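Local coordinates for protein B-agarase (PDB 4BQ2) that hydrolyses the beta-linkages of agarose as a family 50 glycoside hydrolase, working as an exo-beta-agarase, at residues F98-D103 with F152-G157; L138-P143 with S662-L667; E652-A657 with E714-G719. One frame throughout, in Å; residues are numbered along the deposited sequence.

Interaction 1. Residues F98-D103 with F152-G157; sequences FTRSID and FVWMWG
A classic beta bulge breaks the antiparallel pairing of strand 97-104 with strand 150-155 in the CBM-like domain. Thr-99 faces both Met-155 and Trp-156. Its carbonyl O takes the N-H of Met-155 at 3.2 Å and also a weak bond from the N-H of Trp-156. Thr-99 N returns a bond to Trp-156 O at 2.8 Å. Below the bulge the register is regular: Ser-101 and Val-153 form a hydrogen-bonded pair, with N and O of each used.

Thr-99 and Trp-156 lie side by side on one face of the sheet and point the same way. Thr-99 CB sits 3.3 Å from Trp-156 NE1. The hydroxyl of Thr-99 is hydrogen-bonded to Asp-89 on strand 84-92.

Arg-100 and Trp-154 share the other face. The Arg-100 chain is extended from CG to NE, which carries the guanidinium out across the neighbouring strand, beside Phe-152 and Trp-154. There NH1 gives a hydrogen bond to Phe-152 O at 3.0 Å (156° at the hydrogen). The acceptor lies near the guanidinium plane, so the bond helps fix the rotation of the group. Trp-154 CE3 meets one guanidinium face near its rim. The two planes stand 70° apart, so this is no flat stack. Trp-154 CH2 touches Phe-98 CB at 3.7 Å.

Beyond Arg-100, Ile-102 reaches over to Phe-152. In the conformer given, one of two, its CG2 makes a CH-pi contact over the ring face, 4.0 Å from the centroid.

At the far end Gly-157 passes close to Phe-98, at backbone angles that suit only glycine. The pairing runs on past the bulge to these two residues, while the chain turns a corner at Trp-156. The classic bulge is an irregularity well known in antiparallel beta sheets.

Interaction 2. Residues L138-P143 with S662-L667; sequences LRSNPP and SYHPGL
Tyr-663 lays one face of its ring against the pyrrolidine ring of Pro-142. Pro-142 CD stands almost over the ring centre, 4.0 Å from the centroid and 13° off the normal, a CH-pi contact. Pro-142 CB touches CE1 of the same ring at 3.7 Å. This is loop-to-loop packing. It joins the CBM-like domain, through the loop between strands 110-115 and 150-155, to the loop that follows strand 648-652.

Leu-138 meets the tyrosine from another direction. Its CD2 branch approaches Tyr-663 CD2 to 3.6 Å, and the two side chains are set at a slant. Tyr-663 also touches Leu-203 and Asn-210.

His-664 packs next to Ser-140 and Arg-139. Its CD2 lies 3.4 Å from Ser-140 CB, and Arg-139 CG comes near the same carbon. The Arg-139 chain bends at chi2 and chi3 (56° and 51°), which turns the guanidinium away from the imidazole; NH2 is bonded instead to the carbonyl O of Asp-712. On the other side of the imidazole, ND1 accepts the N-H of Gly-666 at 3.0 Å. That bond shows ND1 without a proton and helps hold the ring's rotation.

No direct hydrogen bond joins the two segments. A water does this work instead. It donates to the carbonyl oxygens of Asn-141 and Tyr-663, tying the two backbones together. Ser-140 OG, which also receives the N-H of Trp-154, donates to this same water, with 2.6 Å between OG and the water oxygen.

Interaction 3. Residues E652-A657 with E714-G719; sequences EFHIGA and ENYNVG. With GOL (glycerol), chain I.
Two irregular backbones draw closest where Gly-656 CA comes 4.8 Å from Asn-717 CA, and Asn-717 is the centre of an inverse gamma turn. The turn brings Asn-717 O to 3.1 Å from Gly-656 CA.

The Asn-717 side chain reaches Ala-657, one residue on from Gly-656. Its CG is anti to the backbone N (chi1 174°), which points the amide at Ala-657. ND2 gives a hydrogen bond to Ala-657 O at 3.1 Å. The bond is bent, 142° at the hydrogen, and the donor lies above the carbonyl plane.

Val-718 lies over one face of the imidazole of His-654. Its CG1 sits over the ring centre, 3.3 Å from the centroid and 11° off the normal, a close CH-pi contact. Tyr-716 meets the same histidine more loosely, with CD2 4.1 Å from His-654 NE2.

These loops follow strands 648-652 and 693-699, neighbouring parallel strands of the catalytic module. This is consistent with the (beta/alpha)8-barrel fold of such glycoside hydrolases, whose active sites lie at the C-terminal ends of the strands. A glycerol, probably from the crystallisation liquor, is bound here. Glu-714 grips it with both carboxylate oxygens: OE2 takes O1 at 2.6 Å and OE1 takes O3 at 2.8 Å. Glu-652 OE1 accepts the middle hydroxyl, O2, at 3.0 Å. Glu-652 is itself held by a salt bridge from OE2 to Arg-603 and a hydrogen bond between OE1 and Tyr-629 OH. Glycerol O3 lies at the edges of both the His-654 and Tyr-716 rings.

The three contacts form a path from the CBM-like domain to the glycerol pocket. Interactions 1 and 2 have centres about 10 Å apart and touch directly: Trp-154 CD1 packs on Arg-139 O at 3.3 Å, and Val-153 CG1 packs on His-664 NE2. Interactions 2 and 3 are also about 10 Å apart between centres. Here Asn-715 ND2 probably bonds to Ser-140 O at 2.9 Å and Asn-717 N to His-664 O at 3.2 Å. The rings of His-664 and Tyr-716 meet as well. Interactions 1 and 3 do not touch, with nearest atoms about 6 Å apart. Interaction 2 therefore bridges the beta domain and the glycerol-binding loops.

Interaction 1. Residues F98-D103 with F152-G157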
loop_
_atom_site.group_PDB
_atom_site.type_symbol
_atom_site.label_atom_id
_atom_site.label_comp_id
_atom_site.label_asym_id
_atom_site.label_seq_id
_atom_site.Cartn_x
_atom_site.Cartn_y
_atom_site.Cartn_z
ATOM N N PHE A 98 17.821 -7.273 0.839
ATOM C CA PHE A 98 17.101 -6.219 0.127
ATOM C C PHE A 98 16.182 -6.875 -0.861
ATOM O O PHE A 98 16.456 -7.999 -1.312
ATOM C CB PHE A 98 18.025 -5.155 -0.531
ATOM C CG PHE A 98 18.707 -5.591 -1.825
ATOM C CD1 PHE A 98 17.971 -5.849 -3.003
ATOM C CD2 PHE A 98 20.093 -5.669 -1.898
ATOM C CE1 PHE A 98 18.607 -6.230 -4.183
ATOM C CE2 PHE A 98 20.738 -6.024 -3.077
ATOM C CZ PHE A 98 19.997 -6.315 -4.215
ATOM N N THR A 99 15.081 -6.179 -1.171
ATOM C CA THR A 99 14.068 -6.693 -2.099
ATOM C C THR A 99 13.868 -5.677 -3.218
ATOM O O THR A 99 13.576 -4.501 -2.965
ATOM C CB THR A 99 12.696 -6.912 -1.385
ATOM O OG1 THR A 99 12.861 -7.787 -0.266
ATOM C CG2 THR A 99 11.668 -7.537 -2.336
ATOM N N ARG A 100 13.989 -6.139 -4.454
ATOM C CA ARG A 100 13.582 -5.330 -5.603
ATOM C C ARG A 100 12.612 -6.182 -6.370
ATOM O O ARG A 100 12.533 -7.377 -6.156
ATOM C CB ARG A 100 14.784 -4.949 -6.487
ATOM C CG ARG A 100 15.775 -3.985 -5.848
ATOM C CD ARG A 100 16.691 -3.341 -6.914
ATOM N NE ARG A 100 17.609 -2.383 -6.291
ATOM C CZ ARG A 100 17.684 -1.078 -6.566
ATOM N NH1 ARG A 100 16.918 -0.518 -7.504
ATOM N NH2 ARG A 100 18.570 -0.325 -5.895
ATOM N N SER A 101 11.867 -5.570 -7.273
ATOM C CA SER A 101 10.895 -6.316 -8.037
ATOM C C SER A 101 10.628 -5.596 -9.343
ATOM O O SER A 101 10.853 -4.351 -9.452
ATOM C CB SER A 101 9.576 -6.465 -7.226
ATOM O OG SER A 101 8.635 -7.223 -7.981
ATOM N N ILE A 102 10.143 -6.350 -10.332
ATOM C CA ILE A 102 9.782 -5.768 -11.633
ATOM C C ILE A 102 8.867 -6.728 -12.385
ATOM O O ILE A 102 8.793 -7.921 -12.049
ATOM C CB ILE A 102 11.060 -5.418 -12.462
ATOM C CG1 ILE A 102 10.726 -4.501 -13.633
ATOM C CG2 ILE A 102 11.779 -6.682 -12.929
ATOM C CD1 ILE A 102 10.157 -3.178 -13.182
ATOM N N ASP A 103 8.155 -6.218 -13.388
ATOM C CA ASP A 103 7.359 -7.048 -14.295
ATOM C C ASP A 103 8.268 -7.623 -15.368
ATOM O O ASP A 103 9.181 -6.931 -15.823
ATOM C CB ASP A 103 6.318 -6.184 -15.034
ATOM C CG ASP A 103 6.954 -5.077 -15.850
ATOM O OD1 ASP A 103 7.487 -4.122 -15.228
ATOM O OD2 ASP A 103 6.926 -5.178 -17.116
ATOM N N PHE A 152 15.678 -3.124 -11.907
ATOM C CA PHE A 152 14.756 -3.685 -10.900
ATOM C C PHE A 152 14.353 -2.527 -9.994
ATOM O O PHE A 152 15.196 -1.666 -9.629
ATOM C CB PHE A 152 15.430 -4.755 -10.038
ATOM C CG PHE A 152 15.232 -6.187 -10.503
ATOM C CD1 PHE A 152 14.155 -6.945 -10.037
ATOM C CD2 PHE A 152 16.179 -6.813 -11.327
ATOM C CE1 PHE A 152 13.985 -8.284 -10.420
ATOM C CE2 PHE A 152 16.015 -8.137 -11.721
ATOM C CZ PHE A 152 14.925 -8.886 -11.262
ATOM N N VAL A 153 13.083 -2.495 -9.607
ATOM C CA VAL A 153 12.579 -1.341 -8.876
ATOM C C VAL A 153 12.807 -1.542 -7.398
ATOM O O VAL A 153 12.572 -2.636 -6.884
ATOM C CB VAL A 153 11.069 -1.186 -9.119
ATOM C CG1 VAL A 153 10.460 -0.029 -8.349
ATOM C CG2 VAL A 153 10.803 -1.038 -10.611
ATOM N N TRP A 154 13.160 -0.478 -6.683
ATOM C CA TRP A 154 13.362 -0.602 -5.251
ATOM C C TRP A 154 12.027 -0.832 -4.540
ATOM O O TRP A 154 11.054 -0.123 -4.812
ATOM C CB TRP A 154 14.005 0.668 -4.684
ATOM C CG TRP A 154 14.253 0.545 -3.218
ATOM C CD1 TRP A 154 13.588 1.189 -2.212
ATOM C CD2 TRP A 154 15.231 -0.285 -2.593
ATOM N NE1 TRP A 154 14.076 0.789 -0.985
ATOM C CE2 TRP A 154 15.093 -0.114 -1.197
ATOM C CE3 TRP A 154 16.220 -1.168 -3.080
ATOM C CZ2 TRP A 154 15.928 -0.765 -0.270
ATOM C CZ3 TRP A 154 17.053 -1.835 -2.147
ATOM C CH2 TRP A 154 16.892 -1.628 -0.759
ATOM N N MET A 155 12.014 -1.797 -3.613
ATOM C CA MET A 155 10.851 -2.114 -2.793
ATOM C C MET A 155 11.124 -1.801 -1.320
ATOM O O MET A 155 10.483 -0.901 -0.717
ATOM C CB MET A 155 10.421 -3.584 -3.004
ATOM C CG MET A 155 10.080 -3.909 -4.458
ATOM S SD MET A 155 8.612 -3.042 -5.075
ATOM C CE MET A 155 7.341 -4.154 -4.464
ATOM N N TRP A 156 12.069 -2.519 -0.721
ATOM C CA TRP A 156 12.411 -2.288 0.698
ATOM C C TRP A 156 13.650 -3.081 1.058
ATOM O O TRP A 156 14.085 -3.953 0.291
ATOM C CB TRP A 156 11.263 -2.749 1.627
ATOM C CG TRP A 156 10.661 -4.056 1.201
ATOM C CD1 TRP A 156 11.181 -5.309 1.368
ATOM C CD2 TRP A 156 9.425 -4.225 0.505
ATOM N NE1 TRP A 156 10.339 -6.254 0.819
ATOM C CE2 TRP A 156 9.258 -5.609 0.273
ATOM C CE3 TRP A 156 8.436 -3.334 0.050
ATOM C CZ2 TRP A 156 8.138 -6.128 -0.394
ATOM C CZ3 TRP A 156 7.325 -3.853 -0.638
ATOM C CH2 TRP A 156 7.186 -5.237 -0.839
ATOM N N GLY A 157 14.189 -2.802 2.251
ATOM C CA GLY A 157 15.246 -3.622 2.822
ATOM C C GLY A 157 16.541 -2.836 2.974
ATOM O O GLY A 157 16.543 -1.588 3.054
#

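Interaction 2. Residues L138-P143 with S662-L667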
loop_
_atom_site.group_PDB
_atom_site.type_symbol
_atom_site.label_atom_id
_atom_site.label_comp_id
_atom_site.label_asym_id
_atom_site.label_seq_id
_atom_site.Cartn_x
_atom_site.Cartn_y
_atom_site.Cartn_z
ATOM N N LEU A 138 12.098 9.677 -3.354
ATOM C CA LEU A 138 11.332 8.841 -4.268
ATOM C C LEU A 138 11.468 7.387 -3.804
ATOM O O LEU A 138 12.564 6.985 -3.394
ATOM C CB LEU A 138 11.913 8.971 -5.670
ATOM C CG LEU A 138 11.399 10.165 -6.498
ATOM C CD1 LEU A 138 11.830 11.490 -5.900
ATOM C CD2 LEU A 138 11.891 10.008 -7.923
ATOM N N ARG A 139 10.371 6.609 -3.843
ATOM C CA ARG A 139 10.427 5.203 -3.428
ATOM C C ARG A 139 11.360 4.432 -4.345
ATOM O O ARG A 139 12.051 3.532 -3.916
ATOM C CB ARG A 139 9.026 4.536 -3.432
ATOM C CG ARG A 139 9.033 3.128 -2.809
ATOM C CD ARG A 139 9.599 3.169 -1.383
ATOM N NE ARG A 139 8.928 4.195 -0.565
ATOM C CZ ARG A 139 7.891 3.982 0.240
ATOM N NH1 ARG A 139 7.391 2.750 0.398
ATOM N NH2 ARG A 139 7.371 5.002 0.918
ATOM N N SER A 140 11.362 4.800 -5.622
ATOM C CA SER A 140 12.361 4.328 -6.552
ATOM C C SER A 140 12.688 5.483 -7.479
ATOM O O SER A 140 11.825 6.338 -7.802
ATOM C CB SER A 140 11.865 3.121 -7.350
ATOM O OG SER A 140 12.959 2.305 -7.739
ATOM N N ASN A 141 13.945 5.496 -7.901
ATOM C CA ASN A 141 14.499 6.588 -8.658
ATOM C C ASN A 141 14.452 6.348 -10.129
ATOM O O ASN A 141 14.402 5.196 -10.586
ATOM C CB ASN A 141 15.982 6.805 -8.243
ATOM C CG ASN A 141 16.126 7.741 -7.061
ATOM O OD1 ASN A 141 15.170 8.418 -6.671
ATOM N ND2 ASN A 141 17.320 7.782 -6.467
ATOM N N PRO A 142 14.560 7.443 -10.907
ATOM C CA PRO A 142 14.875 7.230 -12.311
ATOM C C PRO A 142 16.241 6.558 -12.373
ATOM O O PRO A 142 17.002 6.657 -11.414
ATOM C CB PRO A 142 14.924 8.658 -12.901
ATOM C CG PRO A 142 15.010 9.578 -11.739
ATOM C CD PRO A 142 14.460 8.867 -10.535
ATOM N N PRO A 143 16.561 5.876 -13.475
ATOM C CA PRO A 143 17.879 5.219 -13.503
ATOM C C PRO A 143 19.033 6.228 -13.429
ATOM O O PRO A 143 18.865 7.378 -13.831
ATOM C CB PRO A 143 17.877 4.482 -14.851
ATOM C CG PRO A 143 16.780 5.090 -15.642
ATOM C CD PRO A 143 15.748 5.529 -14.649
ATOM N N SER A 662 5.961 6.613 -15.132
ATOM C CA SER A 662 6.296 6.430 -13.720
ATOM C C SER A 662 7.643 5.762 -13.495
ATOM O O SER A 662 8.023 4.876 -14.216
ATOM C CB SER A 662 5.209 5.606 -12.996
ATOM O OG SER A 662 5.440 5.640 -11.601
ATOM N N TYR A 663 8.322 6.137 -12.425
ATOM C CA TYR A 663 9.547 5.437 -12.032
ATOM C C TYR A 663 9.288 4.174 -11.224
ATOM O O TYR A 663 10.219 3.439 -10.931
ATOM C CB TYR A 663 10.399 6.350 -11.168
ATOM C CG TYR A 663 10.686 7.697 -11.802
ATOM C CD1 TYR A 663 11.067 7.785 -13.136
ATOM C CD2 TYR A 663 10.604 8.871 -11.053
ATOM C CE1 TYR A 663 11.363 9.003 -13.725
ATOM C CE2 TYR A 663 10.880 10.099 -11.637
ATOM C CZ TYR A 663 11.259 10.160 -12.970
ATOM O OH TYR A 663 11.531 11.395 -13.560
ATOM N N HIS A 664 8.039 3.950 -10.834
ATOM C CA HIS A 664 7.713 2.859 -9.921
ATOM C C HIS A 664 6.284 2.462 -10.209
ATOM O O HIS A 664 5.387 3.318 -10.220
ATOM C CB HIS A 664 7.827 3.349 -8.473
ATOM C CG HIS A 664 7.954 2.250 -7.461
ATOM N ND1 HIS A 664 7.149 1.127 -7.461
ATOM C CD2 HIS A 664 8.774 2.128 -6.393
ATOM C CE1 HIS A 664 7.507 0.337 -6.464
ATOM N NE2 HIS A 664 8.486 0.925 -5.799
ATOM N N PRO A 665 6.075 1.177 -10.504
ATOM C CA PRO A 665 4.736 0.705 -10.812
ATOM C C PRO A 665 3.819 0.669 -9.593
ATOM O O PRO A 665 2.612 0.853 -9.751
ATOM C CB PRO A 665 4.959 -0.686 -11.379
ATOM C CG PRO A 665 6.362 -1.057 -11.084
ATOM C CD PRO A 665 7.105 0.121 -10.576
ATOM N N GLY A 666 4.390 0.546 -8.398
ATOM C CA GLY A 666 3.618 0.281 -7.182
ATOM C C GLY A 666 3.955 -1.094 -6.591
ATOM O O GLY A 666 4.994 -1.661 -6.895
ATOM N N LEU A 667 3.066 -1.655 -5.772
ATOM C CA LEU A 667 3.332 -2.956 -5.117
ATOM C C LEU A 667 3.244 -4.211 -6.013
ATOM O O LEU A 667 3.952 -5.205 -5.827
ATOM C CB LEU A 667 2.444 -3.103 -3.850
ATOM C CG LEU A 667 2.868 -2.082 -2.776
ATOM C CD1 LEU A 667 1.866 -1.953 -1.637
ATOM C CD2 LEU A 667 4.270 -2.403 -2.222
HETATM O O HOH W 1 12.793 2.940 -10.218
#

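Interaction 3. Residues E652-A657 with E714-G719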
loop_
_atom_site.group_PDB
_atom_site.type_symbol
_atom_site.label_atom_id
_atom_site.label_comp_id
_atom_site.label_asym_id
_atom_site.label_seq_id
_atom_site.Cartn_x
_atom_site.Cartn_y
_atom_site.Cartn_z
ATOM N N GLU A 652 -7.886 -2.326 0.060
ATOM C CA GLU A 652 -6.840 -1.879 -0.902
ATOM C C GLU A 652 -6.281 -3.036 -1.712
ATOM O O GLU A 652 -5.993 -4.101 -1.158
ATOM C CB GLU A 652 -5.663 -1.236 -0.156
ATOM C CG GLU A 652 -6.083 -0.046 0.676
ATOM C CD GLU A 652 -4.964 0.587 1.467
ATOM O OE1 GLU A 652 -3.757 0.280 1.244
ATOM O OE2 GLU A 652 -5.317 1.402 2.320
ATOM N N PHE A 653 -6.135 -2.797 -3.016
ATOM C CA PHE A 653 -5.239 -3.553 -3.899
ATOM C C PHE A 653 -4.896 -2.599 -5.037
ATOM O O PHE A 653 -5.540 -1.544 -5.200
ATOM C CB PHE A 653 -5.875 -4.840 -4.451
ATOM C CG PHE A 653 -6.963 -4.620 -5.499
ATOM C CD1 PHE A 653 -8.228 -4.160 -5.127
ATOM C CD2 PHE A 653 -6.734 -4.947 -6.849
ATOM C CE1 PHE A 653 -9.236 -3.981 -6.090
ATOM C CE2 PHE A 653 -7.740 -4.788 -7.812
ATOM C CZ PHE A 653 -8.986 -4.293 -7.436
ATOM N N HIS A 654 -3.898 -2.972 -5.815
ATOM C CA HIS A 654 -3.568 -2.232 -7.038
ATOM C C HIS A 654 -2.607 -2.990 -7.939
ATOM O O HIS A 654 -1.999 -3.953 -7.492
ATOM C CB HIS A 654 -3.124 -0.768 -6.800
ATOM C CG HIS A 654 -1.843 -0.567 -6.020
ATOM N ND1 HIS A 654 -0.673 -1.296 -6.217
ATOM C CD2 HIS A 654 -1.542 0.359 -5.086
ATOM C CE1 HIS A 654 0.270 -0.850 -5.405
ATOM N NE2 HIS A 654 -0.235 0.146 -4.699
ATOM N N ILE A 655 -2.505 -2.565 -9.201
ATOM C CA ILE A 655 -1.446 -3.045 -10.122
ATOM C C ILE A 655 -0.998 -1.826 -10.928
ATOM O O ILE A 655 -1.836 -1.051 -11.387
ATOM C CB ILE A 655 -2.002 -4.110 -11.106
ATOM C CG1 ILE A 655 -2.554 -5.315 -10.337
ATOM C CG2 ILE A 655 -0.919 -4.585 -12.079
ATOM C CD1 ILE A 655 -4.079 -5.366 -10.271
ATOM N N GLY A 656 0.310 -1.614 -11.050
ATOM C CA GLY A 656 0.824 -0.494 -11.873
ATOM C C GLY A 656 1.741 -0.949 -12.995
ATOM O O GLY A 656 2.085 -2.144 -13.113
ATOM N N ALA A 657 2.160 0.007 -13.823
ATOM C CA ALA A 657 3.043 -0.311 -14.961
ATOM C C ALA A 657 3.995 0.870 -15.135
ATOM O O ALA A 657 3.828 1.905 -14.477
ATOM C CB ALA A 657 2.210 -0.532 -16.229
ATOM N N GLU A 714 5.984 7.587 -1.731
ATOM C CA GLU A 714 5.378 6.669 -2.708
ATOM C C GLU A 714 5.110 7.466 -4.001
ATOM O O GLU A 714 4.513 8.569 -3.956
ATOM C CB GLU A 714 4.066 6.049 -2.189
ATOM C CG GLU A 714 4.249 5.024 -1.061
ATOM C CD GLU A 714 2.940 4.378 -0.635
ATOM O OE1 GLU A 714 1.896 4.607 -1.307
ATOM O OE2 GLU A 714 2.956 3.612 0.364
ATOM N N ASN A 715 5.532 6.894 -5.125
ATOM C CA ASN A 715 5.525 7.552 -6.428
ATOM C C ASN A 715 5.001 6.621 -7.497
ATOM O O ASN A 715 5.621 6.456 -8.550
ATOM C CB ASN A 715 6.952 8.085 -6.789
ATOM C CG ASN A 715 8.016 6.979 -6.886
ATOM O OD1 ASN A 715 7.841 5.863 -6.374
ATOM N ND2 ASN A 715 9.123 7.285 -7.574
ATOM N N TYR A 716 3.853 5.994 -7.226
ATOM C CA TYR A 716 3.387 4.852 -8.000
ATOM C C TYR A 716 2.351 5.119 -9.100
ATOM O O TYR A 716 1.511 6.010 -8.970
ATOM C CB TYR A 716 2.709 3.857 -7.020
ATOM C CG TYR A 716 3.514 3.342 -5.835
ATOM C CD1 TYR A 716 4.918 3.261 -5.874
ATOM C CD2 TYR A 716 2.857 2.855 -4.695
ATOM C CE1 TYR A 716 5.642 2.773 -4.803
ATOM C CE2 TYR A 716 3.568 2.328 -3.621
ATOM C CZ TYR A 716 4.951 2.279 -3.673
ATOM O OH TYR A 716 5.664 1.750 -2.603
ATOM N N ASN A 717 2.335 4.254 -10.115
ATOM C CA ASN A 717 1.278 4.243 -11.127
ATOM C C ASN A 717 0.109 3.427 -10.636
ATOM O O ASN A 717 -0.117 2.331 -11.106
ATOM C CB ASN A 717 1.782 3.701 -12.480
ATOM C CG ASN A 717 0.656 3.535 -13.511
ATOM O OD1 ASN A 717 -0.337 4.328 -13.550
ATOM N ND2 ASN A 717 0.760 2.503 -14.305
ATOM N N VAL A 718 -0.653 3.981 -9.701
ATOM C CA VAL A 718 -1.714 3.229 -9.075
ATOM C C VAL A 718 -3.068 3.896 -9.299
ATOM O O VAL A 718 -4.060 3.491 -8.695
ATOM C CB VAL A 718 -1.409 2.961 -7.587
ATOM C CG1 VAL A 718 -0.192 2.056 -7.491
ATOM C CG2 VAL A 718 -1.182 4.249 -6.808
ATOM N N GLY A 719 -3.101 4.884 -10.205
ATOM C CA GLY A 719 -4.343 5.641 -10.460
ATOM C C GLY A 719 -5.235 5.008 -11.511
ATOM O O GLY A 719 -4.753 4.280 -12.389
HETATM C C1 GOL I . -0.397 3.325 0.806
HETATM O O1 GOL I . 0.772 3.256 1.651
HETATM C C2 GOL I . -0.669 1.919 0.249
HETATM O O2 GOL I . -0.820 1.026 1.363
HETATM C C3 GOL I . 0.509 1.452 -0.623
HETATM O O3 GOL I . 0.508 2.258 -1.802
#